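PDB 5YSC: vitamin B12-binding protein from Vibrio cholerae O395, which binds vitamin B12 in the periplasm and probably delivers it to BtuC, the membrane subunit of the BtuCD ABC transporter, for import. Local coordinates for residues H29-A34 with E48-P53; A244-L247 with P252-L255. One frame throughout, in Å; residues are numbered along the deposited sequence.

Contact 1: H29-A34 with E48-P53; sequences HATEIA and EYSDYP. With SO4 (sulfate ion), chain C.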
ATOM      1  N   HIS A  29       5.410  -0.325   4.645  1.00  9.36           N
ATOM      2  CA  HIS A  29       4.238  -1.018   5.169  1.00  8.60           C
ATOM      3  C   HIS A  29       4.650  -2.044   6.198  1.00  8.38           C
ATOM      4  O   HIS A  29       3.961  -2.239   7.205  1.00  9.83           O
ATOM      5  CB  HIS A  29       3.433  -1.693   4.060  1.00  8.33           C
ATOM      6  CG  HIS A  29       3.874  -3.109   3.778  1.00 11.37           C
ATOM      7  ND1 HIS A  29       4.971  -3.412   2.999  1.00 11.90           N
ATOM      8  CD2 HIS A  29       3.412  -4.288   4.258  1.00 11.95           C
ATOM      9  CE1 HIS A  29       5.154  -4.717   2.997  1.00 12.59           C
ATOM     10  NE2 HIS A  29       4.211  -5.270   3.736  1.00 11.02           N
ATOM     11  N   ALA A  30       5.799  -2.695   5.973  1.00  8.95           N
ATOM     12  CA  ALA A  30       6.237  -3.732   6.893  1.00  8.14           C
ATOM     13  C   ALA A  30       6.578  -3.159   8.265  1.00  9.25           C
ATOM     14  O   ALA A  30       6.398  -3.841   9.292  1.00 10.54           O
ATOM     15  CB  ALA A  30       7.420  -4.466   6.286  1.00 10.54           C
ATOM     16  N   THR A  31       7.038  -1.915   8.301  1.00  8.10           N
ATOM     17  CA  THR A  31       7.297  -1.243   9.550  1.00  7.69           C
ATOM     18  C   THR A  31       5.990  -0.937  10.264  1.00  7.13           C
ATOM     19  O   THR A  31       5.880  -1.158  11.478  1.00  8.63           O
ATOM     20  CB  THR A  31       8.108   0.017   9.272  1.00  8.85           C
ATOM     21  OG1 THR A  31       9.359  -0.376   8.700  1.00  8.97           O
ATOM     22  CG2 THR A  31       8.328   0.837  10.530  1.00  9.10           C
ATOM     23  N   GLU A  32       4.983  -0.484   9.529  1.00 10.04           N
ATOM     24  CA  GLU A  32       3.697  -0.252  10.181  1.00  9.82           C
ATOM     25  C   GLU A  32       3.144  -1.545  10.786  1.00 10.46           C
ATOM     26  O   GLU A  32       2.673  -1.563  11.929  1.00 11.38           O
ATOM     27  CB  GLU A  32       2.687   0.389   9.207  1.00  9.39           C
ATOM     28  CG  GLU A  32       3.123   1.796   8.711  1.00  8.76           C
ATOM     29  CD  GLU A  32       2.019   2.661   8.160  1.00  7.67           C
ATOM     30  OE1 GLU A  32       0.903   2.669   8.725  1.00  8.30           O
ATOM     31  OE2 GLU A  32       2.283   3.369   7.155  1.00  9.61           O
ATOM     32  N   ILE A  33       3.155  -2.636  10.015  1.00 10.20           N
ATOM     33  CA  ILE A  33       2.580  -3.891  10.497  1.00 10.48           C
ATOM     34  C   ILE A  33       3.378  -4.433  11.659  1.00 11.93           C
ATOM     35  O   ILE A  33       2.809  -5.042  12.582  1.00 13.13           O
ATOM     36  CB  ILE A  33       2.492  -4.902   9.341  1.00 14.49           C
ATOM     37  CG1 ILE A  33       1.410  -4.466   8.336  1.00 14.35           C
ATOM     38  CG2 ILE A  33       2.228  -6.263   9.874  1.00 26.73           C
ATOM     39  CD1 ILE A  33       0.124  -4.315   8.879  1.00 21.63           C
ATOM     40  N   ALA A  34       4.698  -4.230  11.634  1.00 11.16           N
ATOM     41  CA  ALA A  34       5.543  -4.672  12.748  1.00 11.56           C
ATOM     42  C   ALA A  34       5.134  -3.986  14.048  1.00 13.25           C
ATOM     43  O   ALA A  34       4.967  -4.647  15.085  1.00 14.89           O
ATOM     44  CB  ALA A  34       7.024  -4.442  12.433  1.00 12.52           C
ATOM     45  N   GLU A  48      13.978   3.154   4.016  1.00 15.68           N
ATOM     46  CA  GLU A  48      13.638   4.525   3.675  1.00 16.64           C
ATOM     47  C   GLU A  48      12.124   4.612   3.535  1.00 17.70           C
ATOM     48  O   GLU A  48      11.464   3.655   3.125  1.00 15.63           O
ATOM     49  CB  GLU A  48      14.333   4.962   2.370  1.00 17.65           C
ATOM     50  CG  GLU A  48      15.836   5.233   2.530  1.00 20.51           C
ATOM     51  CD  GLU A  48      16.559   5.631   1.227  1.00 27.99           C
ATOM     52  OE1 GLU A  48      16.002   6.342   0.369  1.00 25.58           O
ATOM     53  OE2 GLU A  48      17.718   5.194   1.062  1.00 32.65           O
ATOM     54  N   TYR A  49      11.571   5.743   3.944  1.00 19.51           N
ATOM     55  CA  TYR A  49      10.138   5.968   4.009  1.00 17.10           C
ATOM     56  C   TYR A  49       9.419   5.161   5.079  1.00 15.30           C
ATOM     57  O   TYR A  49       8.192   5.207   5.127  1.00 15.53           O
ATOM     58  CB  TYR A  49       9.477   5.726   2.663  1.00 16.90           C
ATOM     59  CG  TYR A  49       9.608   6.931   1.793  1.00 19.27           C
ATOM     60  CD1 TYR A  49      10.745   7.129   1.068  1.00 22.70           C
ATOM     61  CD2 TYR A  49       8.618   7.874   1.737  1.00 23.00           C
ATOM     62  CE1 TYR A  49      10.902   8.247   0.264  1.00 23.88           C
ATOM     63  CE2 TYR A  49       8.741   8.998   0.944  1.00 26.03           C
ATOM     64  CZ  TYR A  49       9.890   9.172   0.207  1.00 29.18           C
ATOM     65  OH  TYR A  49      10.023  10.280  -0.585  1.00 37.06           O
ATOM     66  N   SER A  50      10.127   4.469   5.964  1.00 14.99           N
ATOM     67  CA  SER A  50       9.505   3.890   7.158  1.00 12.13           C
ATOM     68  C   SER A  50       9.354   5.028   8.153  1.00 13.67           C
ATOM     69  O   SER A  50      10.164   5.213   9.063  1.00 16.13           O
ATOM     70  CB  SER A  50      10.328   2.744   7.735  1.00 13.88           C
ATOM     71  OG  SER A  50      10.309   1.600   6.911  1.00 13.37           O
ATOM     72  N   ASP A  51       8.298   5.816   7.954  1.00 13.79           N
ATOM     73  CA  ASP A  51       8.053   7.022   8.752  1.00 12.64           C
ATOM     74  C   ASP A  51       6.807   6.926   9.612  1.00 11.88           C
ATOM     75  O   ASP A  51       6.321   7.958  10.116  1.00 13.06           O
ATOM     76  CB  ASP A  51       7.946   8.230   7.846  1.00 14.85           C
ATOM     77  CG  ASP A  51       6.848   8.098   6.801  1.00 17.32           C
ATOM     78  OD1 ASP A  51       5.986   7.171   6.855  1.00 13.02           O
ATOM     79  OD2 ASP A  51       6.848   8.978   5.916  1.00 21.49           O
ATOM     80  N   TYR A  52       6.259   5.718   9.783  1.00 10.77           N
ATOM     81  CA  TYR A  52       5.078   5.535  10.558  1.00 10.48           C
ATOM     82  C   TYR A  52       5.128   4.202  11.300  1.00 10.02           C
ATOM     83  O   TYR A  52       5.441   3.175  10.676  1.00 10.62           O
ATOM     84  CB  TYR A  52       3.802   5.574   9.735  1.00  7.55           C
ATOM     85  CG  TYR A  52       2.622   5.766  10.643  1.00  9.57           C
ATOM     86  CD1 TYR A  52       2.245   7.033  11.034  1.00  7.65           C
ATOM     87  CD2 TYR A  52       1.961   4.682  11.207  1.00  9.36           C
ATOM     88  CE1 TYR A  52       1.226   7.222  11.925  1.00  8.88           C
ATOM     89  CE2 TYR A  52       0.894   4.872  12.118  1.00  8.78           C
ATOM     90  CZ  TYR A  52       0.554   6.156  12.471  1.00  8.45           C
ATOM     91  OH  TYR A  52      -0.495   6.345  13.377  1.00 10.28           O
ATOM     92  N   PRO A  53       4.790   4.166  12.577  1.00  7.44           N
ATOM     93  CA  PRO A  53       4.572   5.305  13.490  1.00  8.10           C
ATOM     94  C   PRO A  53       5.807   6.193  13.476  1.00  9.03           C
ATOM     95  O   PRO A  53       6.902   5.755  13.116  1.00 10.85           O
ATOM     96  CB  PRO A  53       4.397   4.633  14.846  1.00 14.17           C
ATOM     97  CG  PRO A  53       3.929   3.266  14.571  1.00 14.72           C
ATOM     98  CD  PRO A  53       4.694   2.885  13.302  1.00 10.25           C
TER
HETATM   99  S   SO4 C 402      14.073   8.175   5.058  1.00 51.59           S
HETATM  100  O1  SO4 C 402      12.889   7.752   5.826  1.00 36.29           O
HETATM  101  O2  SO4 C 402      14.473   9.525   5.462  1.00 62.11           O
HETATM  102  O3  SO4 C 402      13.718   8.185   3.639  1.00 54.97           O
HETATM  103  O4  SO4 C 402      15.214   7.294   5.304  1.00 57.24           O

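Contact 2: A244-L247 with P252-L255; sequences ADWL and PRTL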
ATOM      1  N   ALA A 244      -1.610   8.767  -0.196  1.00 11.31           N
ATOM      2  CA  ALA A 244      -0.779   7.690  -0.712  1.00 10.66           C
ATOM      3  C   ALA A 244      -0.214   6.818   0.406  1.00 11.92           C
ATOM      4  O   ALA A 244      -0.017   5.601   0.208  1.00 11.61           O
ATOM      5  CB  ALA A 244       0.348   8.279  -1.561  1.00 12.76           C
ATOM      6  N   ASP A 245       0.049   7.396   1.578  1.00 11.05           N
ATOM      7  CA  ASP A 245       0.546   6.597   2.702  1.00 11.34           C
ATOM      8  C   ASP A 245      -0.469   5.536   3.113  1.00 12.76           C
ATOM      9  O   ASP A 245      -0.114   4.387   3.400  1.00 12.59           O
ATOM     10  CB  ASP A 245       0.873   7.505   3.889  1.00 12.31           C
ATOM     11  CG  ASP A 245       2.090   8.406   3.676  1.00 14.84           C
ATOM     12  OD1 ASP A 245       2.757   8.339   2.612  1.00 15.48           O
ATOM     13  OD2 ASP A 245       2.348   9.242   4.621  1.00 14.88           O
ATOM     14  N   TRP A 246      -1.743   5.900   3.157  1.00  9.86           N
ATOM     15  CA  TRP A 246      -2.767   4.947   3.560  1.00  8.78           C
ATOM     16  C   TRP A 246      -2.986   3.902   2.491  1.00  9.21           C
ATOM     17  O   TRP A 246      -3.273   2.736   2.794  1.00  9.43           O
ATOM     18  CB  TRP A 246      -4.102   5.662   3.790  1.00 10.55           C
ATOM     19  CG  TRP A 246      -4.130   6.724   4.839  1.00  9.21           C
ATOM     20  CD1 TRP A 246      -3.232   6.954   5.863  1.00  9.40           C
ATOM     21  CD2 TRP A 246      -5.144   7.710   4.970  1.00  8.83           C
ATOM     22  NE1 TRP A 246      -3.645   8.045   6.606  1.00 12.16           N
ATOM     23  CE2 TRP A 246      -4.799   8.534   6.061  1.00 10.04           C
ATOM     24  CE3 TRP A 246      -6.296   7.998   4.252  1.00 11.73           C
ATOM     25  CZ2 TRP A 246      -5.586   9.578   6.468  1.00 10.04           C
ATOM     26  CZ3 TRP A 246      -7.078   9.076   4.634  1.00  9.53           C
ATOM     27  CH2 TRP A 246      -6.710   9.868   5.721  1.00 10.39           C
ATOM     28  N   LEU A 247      -2.964   4.359   1.247  1.00  8.50           N
ATOM     29  CA  LEU A 247      -3.443   3.592   0.116  1.00  8.94           C
ATOM     30  C   LEU A 247      -2.395   2.621  -0.387  1.00 12.02           C
ATOM     31  O   LEU A 247      -2.674   1.438  -0.571  1.00 11.92           O
ATOM     32  CB  LEU A 247      -3.849   4.562  -0.985  1.00  8.96           C
ATOM     33  CG  LEU A 247      -4.336   3.869  -2.253  1.00 10.37           C
ATOM     34  CD1 LEU A 247      -5.633   3.074  -2.074  1.00 13.37           C
ATOM     35  CD2 LEU A 247      -4.440   4.903  -3.329  1.00 14.65           C
ATOM     36  N   PRO A 252      -2.769  -1.116   8.825  1.00 12.04           N
ATOM     37  CA  PRO A 252      -4.048  -0.698   9.433  1.00  9.68           C
ATOM     38  C   PRO A 252      -4.602   0.593   8.875  1.00  8.98           C
ATOM     39  O   PRO A 252      -5.838   0.729   8.799  1.00 10.26           O
ATOM     40  CB  PRO A 252      -3.676  -0.557  10.911  1.00 11.49           C
ATOM     41  CG  PRO A 252      -2.543  -1.602  11.061  1.00 12.14           C
ATOM     42  CD  PRO A 252      -1.748  -1.396   9.834  1.00 12.94           C
ATOM     43  N   ARG A 253      -3.735   1.537   8.465  1.00  8.02           N
ATOM     44  CA  ARG A 253      -4.240   2.781   7.918  1.00  7.84           C
ATOM     45  C   ARG A 253      -4.875   2.595   6.548  1.00  7.78           C
ATOM     46  O   ARG A 253      -5.581   3.484   6.072  1.00  7.32           O
ATOM     47  CB  ARG A 253      -3.122   3.830   7.920  1.00  6.30           C
ATOM     48  CG  ARG A 253      -2.547   4.070   9.274  1.00  7.55           C
ATOM     49  CD  ARG A 253      -1.744   5.345   9.334  1.00  7.23           C
ATOM     50  NE  ARG A 253      -0.511   5.239   8.570  1.00  7.74           N
ATOM     51  CZ  ARG A 253       0.217   6.246   8.105  1.00  9.25           C
ATOM     52  NH1 ARG A 253      -0.186   7.506   8.218  1.00  8.89           N
ATOM     53  NH2 ARG A 253       1.360   5.976   7.447  1.00  9.00           N
ATOM     54  N   THR A 254      -4.676   1.455   5.894  1.00  9.55           N
ATOM     55  CA  THR A 254      -5.388   1.228   4.646  1.00 11.03           C
ATOM     56  C   THR A 254      -6.893   1.267   4.851  1.00  9.95           C
ATOM     57  O   THR A 254      -7.611   1.629   3.938  1.00 10.80           O
ATOM     58  CB  THR A 254      -4.944  -0.098   4.017  1.00 11.55           C
ATOM     59  OG1 THR A 254      -3.506  -0.118   3.942  1.00 10.10           O
ATOM     60  CG2 THR A 254      -5.522  -0.301   2.609  1.00 11.50           C
ATOM     61  N   LEU A 255      -7.393   0.984   6.054  1.00  9.29           N
ATOM     62  CA  LEU A 255      -8.832   1.125   6.220  1.00  9.83           C
ATOM     63  C   LEU A 255      -9.283   2.587   6.167  1.00  9.83           C
ATOM     64  O   LEU A 255     -10.414   2.843   5.752  1.00  9.97           O
ATOM     65  CB  LEU A 255      -9.268   0.445   7.503  1.00 12.18           C
ATOM     66  CG  LEU A 255      -8.951  -1.054   7.466  1.00 15.29           C
ATOM     67  CD1 LEU A 255      -9.515  -1.706   8.740  1.00 15.78           C
ATOM     68  CD2 LEU A 255      -9.436  -1.779   6.218  1.00 15.79           C
TER
HETATM   69  O   HOH W   1       3.374   7.973   6.943  1.00 16.56           O
HETATM   70  O   HOH W   2       0.722   9.762   6.731  1.00 17.64           O

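Contact 1: H29-A34 with E48-P53
The hydroxyl OG1 of T31 has three hydrogen-bond partners: it lies 2.8 Å from S50 OG in a hydrogen bond whose donor could be either residue, and it also bonds S25 OG and, one helical turn back, A27 O. With chi1 at -62°, OG1 sits beside the backbone N, a position from which a helical threonine can reach the carbonyl four residues earlier. CG2, anti to that N, packs against the loop, 3.7 Å from Y52 O and 3.9 Å from S50 CB. The small S50 lets the loop come close to the helix, and its OG is also hydrogen-bonded to S47 OG. S50 is also the centre of an inverse gamma turn, and its carbonyl bonds R61.

One residue along the helix, E32 lies against Y52. Its CG packs 3.3 Å from Y52 O, while its extended chain crosses the tyrosine side chain at about a right angle. OE1 comes within 3.4 Å of Y52 CD2, with carboxylate and ring tilted 51° apart. Two arginines probably keep this buried acid ionised: OE2 forms salt bridges with R253 and R249, and R249 also pairs with D51. P53 is joined to Y52 by a cis peptide bond.

At the start of the loop, Y49 N donates to sulfate O1 at 3.1 Å and weakly to O3; R61 NE holds the same ion, probably from the crystallisation liquor. H29 N bonds the cobalamin, and E48 does so weakly. The contact thus packs the loop after strand 43-45 on helix 28-36, which links parallel strands 23-25 and 43-45 as a beta-alpha-beta crossover beside the vitamin B12 pocket.

Contact 2: A244-L247 with P252-L255
W246 meets R253 through packing of an aromatic ring against a long, bent side chain. The indole carbon CD1 touches R253 CB at 3.7 Å and also lies over one face of the guanidinium, whose plane is turned 77° from that of the ring. R253 NH1 in turn lies in the indole plane, at its edge, 3.9 Å from NE1. A bend at chi3 (-70°) brings the guanidinium across the indole at about a right angle, while the aliphatic part of the arginine provides the apolar surface. Nearer the backbone, W246 CB lies 3.5 Å from R253 O.

Water links the opposite charges. D245 OD2 and R253 NH2 stand 4.4 Å apart, beyond a salt bridge, but two waters donate to OD2, one accepting from NH2 at 2.9 Å, in the guanidinium plane, and the other from NH1. R253 has its ionic partner in E32, and Y52 adds a cation-pi contact, whereas D245 OD1 bonds the cobalamin itself.

The W246 carbonyl meets T254. T254 CA lies 3.2 Å from W246 O in a CA-H...O contact. T254 OG1 is 3.1 Å from W246 O, a possible hydrogen bond whose proton has another acceptor within reach; that hydroxyl also bonds T251 N.

The contact packs short helix 244-248 on the beginning of helix 254-267, next to the vitamin B12 pocket, to which A244 and D245 belong.

From the N terminus, strand 23-25 leads into helix 28-36, and contact 1 closes the path through strand 43-45 back onto that helix. The chain then completes the first four-stranded parallel sheet and builds the second before contact 2 closes the short turn between helices 244-248 and 254-267. The loops follow in series, neither nested nor crossed. Far apart in sequence, they nevertheless touch: besides a salt bridge between the two contacts, Y52 CB packs against R253 NH2 and I33 CD1 against P252 CD, joining helix 28-36 and its loop to the entry of the last helix. Early and late parts of the fold thus meet beside the cobalamin, to which both contacts contribute pocket residues.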